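Local coordinates for protein diaminopimelate decarboxylase (Helicobacter pylori, PDB 2QGH) that probably catalyses the pyridoxal-phosphate-dependent decarboxylation of meso-diaminopimelate to L-lysine, the last step of lysine biosynthesis, and is captured here with lysine bound, at residues I43-L48 with L76-S82; K58-A64 with T275-G281; V200-H205 with L237-G243. All blocks are in the same frame, centred on the assembly; numbering follows the deposited sequence.

Contact 1 of 3, residues I43-L48 with L76-S82; sequences IKQAFL and LLAHLES
Leu77, whose CD2 rests on Phe47, has its carbonyl O gripped from opposite faces of its plane by two backbone donors, Ser82 N at 3.0 Å and Leu80 N at 3.1 Å. The bond from Ser82 N, together with that from Glu81 N to Ala78 O, makes the Schellman motif that ends helix 71-79, with Glu81 at positive phi as the C-prime residue. Past this end Ser82 turns back to the Phe47 ring, where Leu80 also packs. With CG anti to the backbone N (chi1 175°), Phe47 sends its ring out from helix 40-52 into the helix end. Leu80 O meets the ring at its edge, 3.3 Å from Phe47 CE2, with Leu80 CB 3.5 Å from the same carbon, and Ser82 OG approaches obliquely, 3.4 Å from Phe47 CE1. Leu77 CD2 also reaches the ring obliquely, 3.8 Å from Phe47 CG. One turn earlier, Ile43 CG2 touches Leu76 CD2 and Leu77 CD2, while the aliphatic part of Lys44 passes Leu80 at about a right angle. No hydrogen bond joins the two segments. Both helices lie against strand 59-64, which runs between them in sequence: Phe47 packs on Ile61, and Leu77 and Ser82 pack on Tyr63.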
loop_
_atom_site.group_PDB
_atom_site.type_symbol
_atom_site.label_atom_id
_atom_site.label_comp_id
_atom_site.label_asym_id
_atom_site.label_seq_id
_atom_site.Cartn_x
_atom_site.Cartn_y
_atom_site.Cartn_z
ATOM N N ILE A 43 7.896 -6.664 -22.995
ATOM C CA ILE A 43 8.252 -7.609 -21.940
ATOM C C ILE A 43 9.091 -8.732 -22.542
ATOM O O ILE A 43 10.079 -9.169 -21.953
ATOM C CB ILE A 43 6.998 -8.222 -21.281
ATOM C CG1 ILE A 43 6.188 -7.129 -20.584
ATOM C CG2 ILE A 43 7.404 -9.291 -20.288
ATOM C CD1 ILE A 43 4.889 -7.605 -19.970
ATOM N N LYS A 44 8.680 -9.184 -23.724
ATOM C CA LYS A 44 9.365 -10.248 -24.447
ATOM C C LYS A 44 10.739 -9.805 -24.944
ATOM O O LYS A 44 11.682 -10.600 -24.979
ATOM C CB LYS A 44 8.503 -10.694 -25.631
ATOM C CG LYS A 44 9.197 -11.601 -26.635
ATOM C CD LYS A 44 8.246 -11.965 -27.774
ATOM C CE LYS A 44 8.978 -12.578 -28.969
ATOM N NZ LYS A 44 9.745 -13.801 -28.602
ATOM N N GLN A 45 10.851 -8.537 -25.327
ATOM C CA GLN A 45 12.114 -8.005 -25.830
ATOM C C GLN A 45 13.089 -7.726 -24.687
ATOM O O GLN A 45 14.283 -8.001 -24.805
ATOM C CB GLN A 45 11.856 -6.732 -26.647
ATOM C CG GLN A 45 13.082 -6.148 -27.353
ATOM C CD GLN A 45 13.755 -7.133 -28.310
ATOM O OE1 GLN A 45 14.828 -7.684 -28.017
ATOM N NE2 GLN A 45 13.122 -7.362 -29.457
ATOM N N ALA A 46 12.581 -7.192 -23.578
ATOM C CA ALA A 46 13.419 -6.891 -22.419
ATOM C C ALA A 46 13.988 -8.182 -21.846
ATOM O O ALA A 46 15.127 -8.223 -21.381
ATOM C CB ALA A 46 12.605 -6.166 -21.354
ATOM N N PHE A 47 13.186 -9.240 -21.873
ATOM C CA PHE A 47 13.640 -10.522 -21.359
ATOM C C PHE A 47 14.690 -11.106 -22.295
ATOM O O PHE A 47 15.722 -11.601 -21.849
ATOM C CB PHE A 47 12.480 -11.508 -21.238
ATOM C CG PHE A 47 12.914 -12.878 -20.825
ATOM C CD1 PHE A 47 13.329 -13.123 -19.522
ATOM C CD2 PHE A 47 12.974 -13.911 -21.759
ATOM C CE1 PHE A 47 13.803 -14.376 -19.149
ATOM C CE2 PHE A 47 13.446 -15.171 -21.399
ATOM C CZ PHE A 47 13.863 -15.406 -20.090
ATOM N N LEU A 48 14.409 -11.051 -23.592
ATOM C CA LEU A 48 15.331 -11.560 -24.600
ATOM C C LEU A 48 16.678 -10.839 -24.567
ATOM O O LEU A 48 17.685 -11.391 -24.986
ATOM C CB LEU A 48 14.706 -11.433 -25.990
ATOM C CG LEU A 48 14.157 -12.714 -26.628
ATOM C CD1 LEU A 48 13.603 -13.650 -25.569
ATOM C CD2 LEU A 48 13.098 -12.346 -27.655
ATOM N N LEU A 76 3.806 -15.653 -20.485
ATOM C CA LEU A 76 4.564 -15.174 -21.627
ATOM C C LEU A 76 6.047 -15.422 -21.347
ATOM O O LEU A 76 6.792 -15.887 -22.212
ATOM C CB LEU A 76 4.316 -13.679 -21.841
ATOM C CG LEU A 76 5.383 -12.950 -22.671
ATOM C CD1 LEU A 76 5.484 -13.574 -24.067
ATOM C CD2 LEU A 76 5.037 -11.479 -22.772
ATOM N N LEU A 77 6.480 -15.121 -20.130
ATOM C CA LEU A 77 7.879 -15.327 -19.793
ATOM C C LEU A 77 8.224 -16.805 -19.790
ATOM O O LEU A 77 9.329 -17.186 -20.157
ATOM C CB LEU A 77 8.191 -14.698 -18.441
ATOM C CG LEU A 77 8.207 -13.165 -18.474
ATOM C CD1 LEU A 77 8.124 -12.609 -17.060
ATOM C CD2 LEU A 77 9.472 -12.684 -19.178
ATOM N N ALA A 78 7.271 -17.644 -19.397
ATOM C CA ALA A 78 7.503 -19.081 -19.357
ATOM C C ALA A 78 7.731 -19.656 -20.755
ATOM O O ALA A 78 8.551 -20.555 -20.940
ATOM C CB ALA A 78 6.325 -19.778 -18.699
ATOM N N HIS A 79 7.000 -19.135 -21.736
ATOM C CA HIS A 79 7.128 -19.611 -23.106
ATOM C C HIS A 79 8.517 -19.282 -23.634
ATOM O O HIS A 79 8.986 -19.887 -24.600
ATOM C CB HIS A 79 6.051 -18.974 -23.992
ATOM C CG HIS A 79 6.041 -19.492 -25.399
ATOM N ND1 HIS A 79 6.645 -18.824 -26.445
ATOM C CD2 HIS A 79 5.537 -20.634 -25.924
ATOM C CE1 HIS A 79 6.514 -19.534 -27.552
ATOM N NE2 HIS A 79 5.845 -20.636 -27.263
ATOM N N LEU A 80 9.170 -18.325 -22.983
ATOM C CA LEU A 80 10.510 -17.902 -23.351
ATOM C C LEU A 80 11.499 -18.635 -22.459
ATOM O O LEU A 80 12.672 -18.277 -22.380
ATOM C CB LEU A 80 10.655 -16.391 -23.163
ATOM C CG LEU A 80 9.662 -15.534 -23.964
ATOM C CD1 LEU A 80 9.881 -14.067 -23.666
ATOM C CD2 LEU A 80 9.836 -15.793 -25.444
ATOM N N GLU A 81 11.001 -19.670 -21.790
ATOM C CA GLU A 81 11.796 -20.498 -20.889
ATOM C C GLU A 81 12.444 -19.705 -19.776
ATOM O O GLU A 81 13.570 -19.982 -19.369
ATOM C CB GLU A 81 12.872 -21.264 -21.663
ATOM C CG GLU A 81 12.329 -22.322 -22.602
ATOM C CD GLU A 81 13.394 -23.325 -22.986
ATOM O OE1 GLU A 81 14.466 -22.891 -23.472
ATOM O OE2 GLU A 81 13.162 -24.544 -22.798
ATOM N N SER A 82 11.717 -18.721 -19.273
ATOM C CA SER A 82 12.218 -17.886 -18.201
ATOM C C SER A 82 12.190 -18.605 -16.863
ATOM O O SER A 82 11.477 -19.593 -16.688
ATOM C CB SER A 82 11.386 -16.613 -18.090
ATOM O OG SER A 82 11.767 -15.882 -16.943
#

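Contact 2 of 3, residues K58-A64 with T275-G281; sequences KSLICYA and TIICEPG. With PLP (pyridoxal-5'-phosphate), chain B.
Residues 58-64 and 275-281 run side by side in parallel, the axes of strands 59-64 and 275-278 coming within 4.6 Å at an angle of 15°. Their backbone hydrogen bonds alternate in the parallel ladder: Ile276 N to Lys58 O, Leu60 N to Ile276 O, Cys278 N to Leu60 O, and Cys62 N to Cys278 O, the last 2.7 Å long. Past the end of strand 275-278, Pro280 O still accepts from Ala64 N at 3.0 Å, the donor well above the carbonyl plane. Side chains alternate between two faces. Ile61 and Cys278 share one, where Ile61 CD1 touches Cys278 CB; Leu60 and Ile277 share the other, Leu60 CB facing Ile277 CG1. Ile61 CG2 also meets Pro280 CG at 3.5 Å, the two side chains crossing at about a right angle, and Cys62 SG touches Ile277 CG2. This pairing of the first and eighth strands closes the parallel eight-stranded barrel, the TIM-type (beta/alpha)8 domain of fold-type III pyridoxal-phosphate enzymes. At the C-terminal mouth the strands turn to the cofactor. Gly281, at the N-cap position of helix 282-285, gives its backbone N to PLP O2P at 2.7 Å, and Arg282 N adds another bond to PLP. Ala64 CB lies 3.5 Å from PLP C5A. The chain of Glu279, extended beyond CG, brings OE1 to 2.9 Å from PLP N1; the same oxygen accepts a hydrogen bond from His203 NE2, which probably helps to hold the carboxylate in place. The Tyr63 side chain packs against Ile73 and Leu74 of helix 71-79, and its hydroxyl is hydrogen-bonded to Asn68 O; Gly281 O sits at the edge of that ring, 3.7 Å from Tyr63 CE1.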
loop_
_atom_site.group_PDB
_atom_site.type_symbol
_atom_site.label_atom_id
_atom_site.label_comp_id
_atom_site.label_asym_id
_atom_site.label_seq_id
_atom_site.Cartn_x
_atom_site.Cartn_y
_atom_site.Cartn_z
ATOM N N LYS A 58 26.927 -19.927 -19.457
ATOM C CA LYS A 58 25.664 -20.537 -19.083
ATOM C C LYS A 58 25.042 -19.574 -18.074
ATOM O O LYS A 58 25.692 -19.140 -17.122
ATOM C CB LYS A 58 25.904 -21.912 -18.449
ATOM C CG LYS A 58 24.631 -22.704 -18.135
ATOM C CD LYS A 58 24.961 -24.148 -17.763
ATOM C CE LYS A 58 23.727 -24.898 -17.268
ATOM N NZ LYS A 58 22.603 -24.909 -18.259
ATOM N N SER A 59 23.789 -19.212 -18.297
ATOM C CA SER A 59 23.134 -18.292 -17.389
ATOM C C SER A 59 21.644 -18.575 -17.275
ATOM O O SER A 59 21.046 -19.213 -18.152
ATOM C CB SER A 59 23.372 -16.843 -17.840
ATOM O OG SER A 59 22.973 -16.640 -19.183
ATOM N N LEU A 60 21.056 -18.106 -16.177
ATOM C CA LEU A 60 19.636 -18.286 -15.918
ATOM C C LEU A 60 19.036 -16.958 -15.494
ATOM O O LEU A 60 19.503 -16.339 -14.534
ATOM C CB LEU A 60 19.419 -19.323 -14.809
ATOM C CG LEU A 60 17.957 -19.608 -14.429
ATOM C CD1 LEU A 60 17.176 -20.102 -15.660
ATOM C CD2 LEU A 60 17.919 -20.636 -13.314
ATOM N N ILE A 61 18.008 -16.519 -16.214
ATOM C CA ILE A 61 17.348 -15.262 -15.889
ATOM C C ILE A 61 16.068 -15.532 -15.099
ATOM O O ILE A 61 15.065 -15.975 -15.646
ATOM C CB ILE A 61 17.018 -14.468 -17.161
ATOM C CG1 ILE A 61 18.294 -14.280 -17.983
ATOM C CG2 ILE A 61 16.438 -13.104 -16.796
ATOM C CD1 ILE A 61 19.448 -13.679 -17.177
ATOM N N CYS A 62 16.121 -15.276 -13.797
ATOM C CA CYS A 62 14.972 -15.508 -12.938
ATOM C C CYS A 62 14.196 -14.238 -12.685
ATOM O O CYS A 62 14.561 -13.433 -11.826
ATOM C CB CYS A 62 15.417 -16.104 -11.606
ATOM S SG CYS A 62 16.136 -17.745 -11.752
ATOM N N TYR A 63 13.116 -14.066 -13.440
ATOM C CA TYR A 63 12.263 -12.899 -13.309
ATOM C C TYR A 63 11.743 -12.732 -11.872
ATOM O O TYR A 63 11.150 -13.644 -11.301
ATOM C CB TYR A 63 11.094 -13.015 -14.288
ATOM C CG TYR A 63 10.053 -11.952 -14.096
ATOM C CD1 TYR A 63 10.372 -10.604 -14.264
ATOM C CD2 TYR A 63 8.763 -12.281 -13.694
ATOM C CE1 TYR A 63 9.440 -9.615 -14.032
ATOM C CE2 TYR A 63 7.819 -11.297 -13.455
ATOM C CZ TYR A 63 8.165 -9.967 -13.624
ATOM O OH TYR A 63 7.247 -8.983 -13.369
ATOM N N ALA A 64 11.988 -11.569 -11.282
ATOM C CA ALA A 64 11.535 -11.304 -9.921
ATOM C C ALA A 64 10.042 -10.965 -9.951
ATOM O O ALA A 64 9.656 -9.852 -10.319
ATOM C CB ALA A 64 12.337 -10.154 -9.327
ATOM N N THR A 275 27.517 -20.946 -13.361
ATOM C CA THR A 275 26.370 -20.493 -14.132
ATOM C C THR A 275 25.913 -19.187 -13.499
ATOM O O THR A 275 25.588 -19.142 -12.311
ATOM C CB THR A 275 25.210 -21.509 -14.084
ATOM O OG1 THR A 275 25.617 -22.732 -14.712
ATOM C CG2 THR A 275 23.975 -20.946 -14.807
ATOM N N ILE A 276 25.900 -18.119 -14.282
ATOM C CA ILE A 276 25.486 -16.844 -13.742
ATOM C C ILE A 276 23.964 -16.746 -13.726
ATOM O O ILE A 276 23.287 -17.184 -14.656
ATOM C CB ILE A 276 26.165 -15.664 -14.531
ATOM C CG1 ILE A 276 25.484 -14.327 -14.220
ATOM C CG2 ILE A 276 26.175 -15.964 -16.020
ATOM C CD1 ILE A 276 24.197 -14.100 -14.965
ATOM N N ILE A 277 23.432 -16.211 -12.632
ATOM C CA ILE A 277 21.996 -16.035 -12.476
ATOM C C ILE A 277 21.686 -14.566 -12.233
ATOM O O ILE A 277 22.351 -13.896 -11.429
ATOM C CB ILE A 277 21.424 -16.825 -11.267
ATOM C CG1 ILE A 277 21.550 -18.336 -11.486
ATOM C CG2 ILE A 277 19.959 -16.460 -11.065
ATOM C CD1 ILE A 277 20.944 -19.163 -10.348
ATOM N N CYS A 278 20.673 -14.070 -12.931
ATOM C CA CYS A 278 20.243 -12.691 -12.764
ATOM C C CYS A 278 18.776 -12.741 -12.353
ATOM O O CYS A 278 18.007 -13.571 -12.846
ATOM C CB CYS A 278 20.386 -11.907 -14.071
ATOM S SG CYS A 278 22.077 -11.750 -14.707
ATOM N N GLU A 279 18.397 -11.852 -11.448
ATOM C CA GLU A 279 17.026 -11.790 -10.974
ATOM C C GLU A 279 16.377 -10.438 -11.321
ATOM O O GLU A 279 15.879 -9.731 -10.446
ATOM C CB GLU A 279 17.014 -12.027 -9.465
ATOM C CG GLU A 279 17.782 -13.280 -9.057
ATOM C CD GLU A 279 17.814 -13.489 -7.560
ATOM O OE1 GLU A 279 17.847 -12.486 -6.819
ATOM O OE2 GLU A 279 17.827 -14.655 -7.120
ATOM N N PRO A 280 16.368 -10.072 -12.617
ATOM C CA PRO A 280 15.773 -8.803 -13.038
ATOM C C PRO A 280 14.260 -8.756 -12.824
ATOM O O PRO A 280 13.549 -9.734 -13.074
ATOM C CB PRO A 280 16.143 -8.731 -14.512
ATOM C CG PRO A 280 16.033 -10.157 -14.929
ATOM C CD PRO A 280 16.750 -10.877 -13.792
ATOM N N GLY A 281 13.776 -7.614 -12.356
ATOM C CA GLY A 281 12.354 -7.444 -12.130
ATOM C C GLY A 281 11.842 -6.210 -12.854
ATOM O O GLY A 281 11.178 -6.310 -13.887
HETATM N N1 PLP B . 16.150 -10.223 -6.421
HETATM C C2 PLP B . 15.984 -9.942 -5.049
HETATM C C2A PLP B . 16.489 -10.878 -4.022
HETATM C C3 PLP B . 15.280 -8.726 -4.681
HETATM O O3 PLP B . 15.073 -8.409 -3.352
HETATM C C4 PLP B . 14.797 -7.861 -5.662
HETATM C C4A PLP B . 14.341 -6.534 -5.164
HETATM C C5 PLP B . 14.955 -8.156 -7.023
HETATM C C6 PLP B . 15.674 -9.351 -7.410
HETATM C C5A PLP B . 14.296 -7.473 -8.144
HETATM O O4P PLP B . 15.011 -6.296 -8.446
HETATM P P PLP B . 14.577 -5.385 -9.506
HETATM O O1P PLP B . 13.052 -5.194 -9.773
HETATM O O2P PLP B . 15.290 -5.976 -10.801
HETATM O O3P PLP B . 15.148 -3.971 -9.106
#

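Contact 3 of 3, residues V200-H205 with L237-G243; sequences VSVHFH and LRFFDVG. With PLP (pyridoxal-5'-phosphate), chain B.
Leu237 leads into the second strand of a beta-alpha-beta unit, in which helix 213-232 connects barrel strands 197-203 and 239-241; the Leu237 side chain crosses that of Val202 at about a right angle, with Leu237 CD1 3.6 Å from Val202 CG2. Arg238 N and Phe239 N, consecutive donors, both grip Val200 O, at 2.8 Å and 3.1 Å, so one carbonyl takes both donors where the parallel pairing begins. Phe239 returns a weak bond, its O accepting from Val202 N. Its side chain lies alongside that of Val200, both pointing the same way; Val200 O is at the ring edge, and Phe239 CB packs on Ser201 CB. Phe240 projects to the other face of the sheet, toward helix 213-232, where its CE2 approaches Phe204 CE1 and its CD1 lies by Val202 CG2. Asp241 N bonds Val202 O, and Asp241 O accepts from Phe204 N, each at 3.0 Å. The carboxylate of Asp241 points the same way as the His203 side chain, its plane 69° from that ring; OD2 lies in the ring plane at the edge and CG is 3.3 Å from His203 CD2. Val242 CA sits over a face of the Phe204 ring in a CH-pi contact, 4.0 Å from its centroid. That ring gets there because Phe204 CG stands between the backbone N and the carbonyl carbon (chi1 74°). Gly243, at positive phi, returns its N to Asp241 OD1 in an Asx turn. Gly243 C lies in the plane of the His205 ring, at its edge. His205 ND1 is hydrogen-bonded to Gly244 N, which should help fix the ring's rotation while PLP lies over one face, with His205 NE2 3.3 Å from PLP C4A.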
loop_
_atom_site.group_PDB
_atom_site.type_symbol
_atom_site.label_atom_id
_atom_site.label_comp_id
_atom_site.label_asym_id
_atom_site.label_seq_id
_atom_site.Cartn_x
_atom_site.Cartn_y
_atom_site.Cartn_z
ATOM N N VAL A 200 24.931 -24.965 -3.165
ATOM C CA VAL A 200 25.285 -24.969 -4.577
ATOM C C VAL A 200 25.386 -23.578 -5.189
ATOM O O VAL A 200 25.717 -23.430 -6.363
ATOM C CB VAL A 200 24.257 -25.800 -5.391
ATOM C CG1 VAL A 200 24.189 -27.207 -4.840
ATOM C CG2 VAL A 200 22.872 -25.152 -5.334
ATOM N N SER A 201 25.140 -22.549 -4.395
ATOM C CA SER A 201 25.169 -21.222 -4.959
ATOM C C SER A 201 25.500 -20.112 -3.979
ATOM O O SER A 201 25.286 -20.256 -2.776
ATOM C CB SER A 201 23.803 -20.951 -5.593
ATOM O OG SER A 201 23.627 -19.580 -5.880
ATOM N N VAL A 202 26.055 -19.018 -4.499
ATOM C CA VAL A 202 26.349 -17.843 -3.681
ATOM C C VAL A 202 25.420 -16.818 -4.286
ATOM O O VAL A 202 25.162 -16.856 -5.491
ATOM C CB VAL A 202 27.777 -17.273 -3.855
ATOM C CG1 VAL A 202 28.376 -17.020 -2.498
ATOM C CG2 VAL A 202 28.637 -18.190 -4.684
ATOM N N HIS A 203 24.932 -15.892 -3.476
ATOM C CA HIS A 203 24.020 -14.886 -4.001
ATOM C C HIS A 203 24.176 -13.520 -3.337
ATOM O O HIS A 203 24.661 -13.416 -2.211
ATOM C CB HIS A 203 22.584 -15.417 -3.856
ATOM C CG HIS A 203 21.519 -14.379 -4.038
ATOM N ND1 HIS A 203 21.253 -13.411 -3.093
ATOM C CD2 HIS A 203 20.639 -14.172 -5.047
ATOM C CE1 HIS A 203 20.257 -12.653 -3.511
ATOM N NE2 HIS A 203 19.867 -13.093 -4.693
ATOM N N PHE A 204 23.791 -12.471 -4.055
ATOM C CA PHE A 204 23.823 -11.124 -3.503
ATOM C C PHE A 204 22.881 -10.211 -4.274
ATOM O O PHE A 204 22.655 -10.388 -5.476
ATOM C CB PHE A 204 25.242 -10.534 -3.508
ATOM C CG PHE A 204 25.740 -10.117 -4.873
ATOM C CD1 PHE A 204 26.620 -10.927 -5.588
ATOM C CD2 PHE A 204 25.352 -8.896 -5.430
ATOM C CE1 PHE A 204 27.107 -10.525 -6.829
ATOM C CE2 PHE A 204 25.833 -8.493 -6.666
ATOM C CZ PHE A 204 26.716 -9.312 -7.370
ATOM N N HIS A 205 22.311 -9.249 -3.561
ATOM C CA HIS A 205 21.410 -8.272 -4.157
ATOM C C HIS A 205 21.569 -7.004 -3.331
ATOM O O HIS A 205 21.081 -6.933 -2.203
ATOM C CB HIS A 205 19.962 -8.754 -4.098
ATOM C CG HIS A 205 19.003 -7.800 -4.734
ATOM N ND1 HIS A 205 18.872 -7.682 -6.100
ATOM C CD2 HIS A 205 18.209 -6.846 -4.196
ATOM C CE1 HIS A 205 18.040 -6.695 -6.377
ATOM N NE2 HIS A 205 17.623 -6.171 -5.239
ATOM N N LEU A 237 30.205 -25.193 -5.533
ATOM C CA LEU A 237 29.339 -24.173 -6.125
ATOM C C LEU A 237 29.098 -24.421 -7.606
ATOM O O LEU A 237 30.007 -24.815 -8.331
ATOM C CB LEU A 237 29.955 -22.783 -5.965
ATOM C CG LEU A 237 30.218 -22.280 -4.551
ATOM C CD1 LEU A 237 30.932 -20.934 -4.637
ATOM C CD2 LEU A 237 28.912 -22.167 -3.777
ATOM N N ARG A 238 27.872 -24.164 -8.050
ATOM C CA ARG A 238 27.503 -24.354 -9.447
ATOM C C ARG A 238 26.871 -23.086 -10.015
ATOM O O ARG A 238 26.811 -22.912 -11.231
ATOM C CB ARG A 238 26.517 -25.528 -9.574
ATOM C CG ARG A 238 27.128 -26.907 -9.235
ATOM C CD ARG A 238 27.641 -27.623 -10.501
ATOM N NE ARG A 238 28.619 -28.686 -10.235
ATOM C CZ ARG A 238 29.157 -29.453 -11.184
ATOM N NH1 ARG A 238 28.808 -29.287 -12.450
ATOM N NH2 ARG A 238 30.067 -30.362 -10.875
ATOM N N PHE A 239 26.420 -22.201 -9.123
ATOM C CA PHE A 239 25.768 -20.947 -9.514
ATOM C C PHE A 239 26.344 -19.699 -8.832
ATOM O O PHE A 239 26.843 -19.751 -7.704
ATOM C CB PHE A 239 24.268 -21.000 -9.183
ATOM C CG PHE A 239 23.547 -22.184 -9.759
ATOM C CD1 PHE A 239 23.106 -22.177 -11.076
ATOM C CD2 PHE A 239 23.281 -23.297 -8.974
ATOM C CE1 PHE A 239 22.405 -23.261 -11.599
ATOM C CE2 PHE A 239 22.581 -24.383 -9.488
ATOM C CZ PHE A 239 22.141 -24.361 -10.808
ATOM N N PHE A 240 26.239 -18.572 -9.525
ATOM C CA PHE A 240 26.692 -17.283 -9.016
ATOM C C PHE A 240 25.521 -16.340 -9.317
ATOM O O PHE A 240 25.291 -15.965 -10.475
ATOM C CB PHE A 240 27.952 -16.825 -9.760
ATOM C CG PHE A 240 28.634 -15.629 -9.129
ATOM C CD1 PHE A 240 29.481 -15.794 -8.037
ATOM C CD2 PHE A 240 28.421 -14.344 -9.629
ATOM C CE1 PHE A 240 30.110 -14.702 -7.450
ATOM C CE2 PHE A 240 29.045 -13.240 -9.049
ATOM C CZ PHE A 240 29.893 -13.422 -7.956
ATOM N N ASP A 241 24.781 -15.962 -8.281
ATOM C CA ASP A 241 23.612 -15.113 -8.452
ATOM C C ASP A 241 23.839 -13.644 -8.110
ATOM O O ASP A 241 24.096 -13.303 -6.960
ATOM C CB ASP A 241 22.474 -15.660 -7.594
ATOM C CG ASP A 241 21.116 -15.263 -8.111
ATOM O OD1 ASP A 241 20.965 -14.113 -8.573
ATOM O OD2 ASP A 241 20.198 -16.105 -8.046
ATOM N N VAL A 242 23.698 -12.776 -9.107
ATOM C CA VAL A 242 23.897 -11.341 -8.920
ATOM C C VAL A 242 22.617 -10.568 -8.582
ATOM O O VAL A 242 22.656 -9.349 -8.406
ATOM C CB VAL A 242 24.519 -10.696 -10.179
ATOM C CG1 VAL A 242 25.816 -11.402 -10.548
ATOM C CG2 VAL A 242 23.540 -10.751 -11.319
ATOM N N GLY A 243 21.491 -11.275 -8.486
ATOM C CA GLY A 243 20.228 -10.619 -8.181
ATOM C C GLY A 243 19.743 -9.726 -9.310
ATOM O O GLY A 243 20.109 -9.921 -10.472
HETATM N N1 PLP B . 16.150 -10.223 -6.421
HETATM C C2 PLP B . 15.984 -9.942 -5.049
HETATM C C2A PLP B . 16.489 -10.878 -4.022
HETATM C C3 PLP B . 15.280 -8.726 -4.681
HETATM O O3 PLP B . 15.073 -8.409 -3.352
HETATM C C4 PLP B . 14.797 -7.861 -5.662
HETATM C C4A PLP B . 14.341 -6.534 -5.164
HETATM C C5 PLP B . 14.955 -8.156 -7.023
HETATM C C6 PLP B . 15.674 -9.351 -7.410
HETATM C C5A PLP B . 14.296 -7.473 -8.144
HETATM O O4P PLP B . 15.011 -6.296 -8.446
HETATM P P PLP B . 14.577 -5.385 -9.506
HETATM O O1P PLP B . 13.052 -5.194 -9.773
HETATM O O2P PLP B . 15.290 -5.976 -10.801
HETATM O O3P PLP B . 15.148 -3.971 -9.106
#

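Contacts 2 and 3 are buried strand pairings of one barrel, held by backbone hydrogen bonds, whereas contact 1 is a partly buried helix pairing outside it that relies mainly on apolar packing with no hydrogen bond across. Strands 239-241 and 275-278 are neighbours, so contacts 2 and 3 touch directly: Ile277 N probably bonds Phe240 O, and Glu279 N probably bonds Gly243 O. Both reach PLP, contact 2 at its phosphate and pyridine nitrogen, contact 3 over its ring. Contact 1 meets contact 2 through strand 59-64, but stays about 12 Å from contact 3 between nearest atoms.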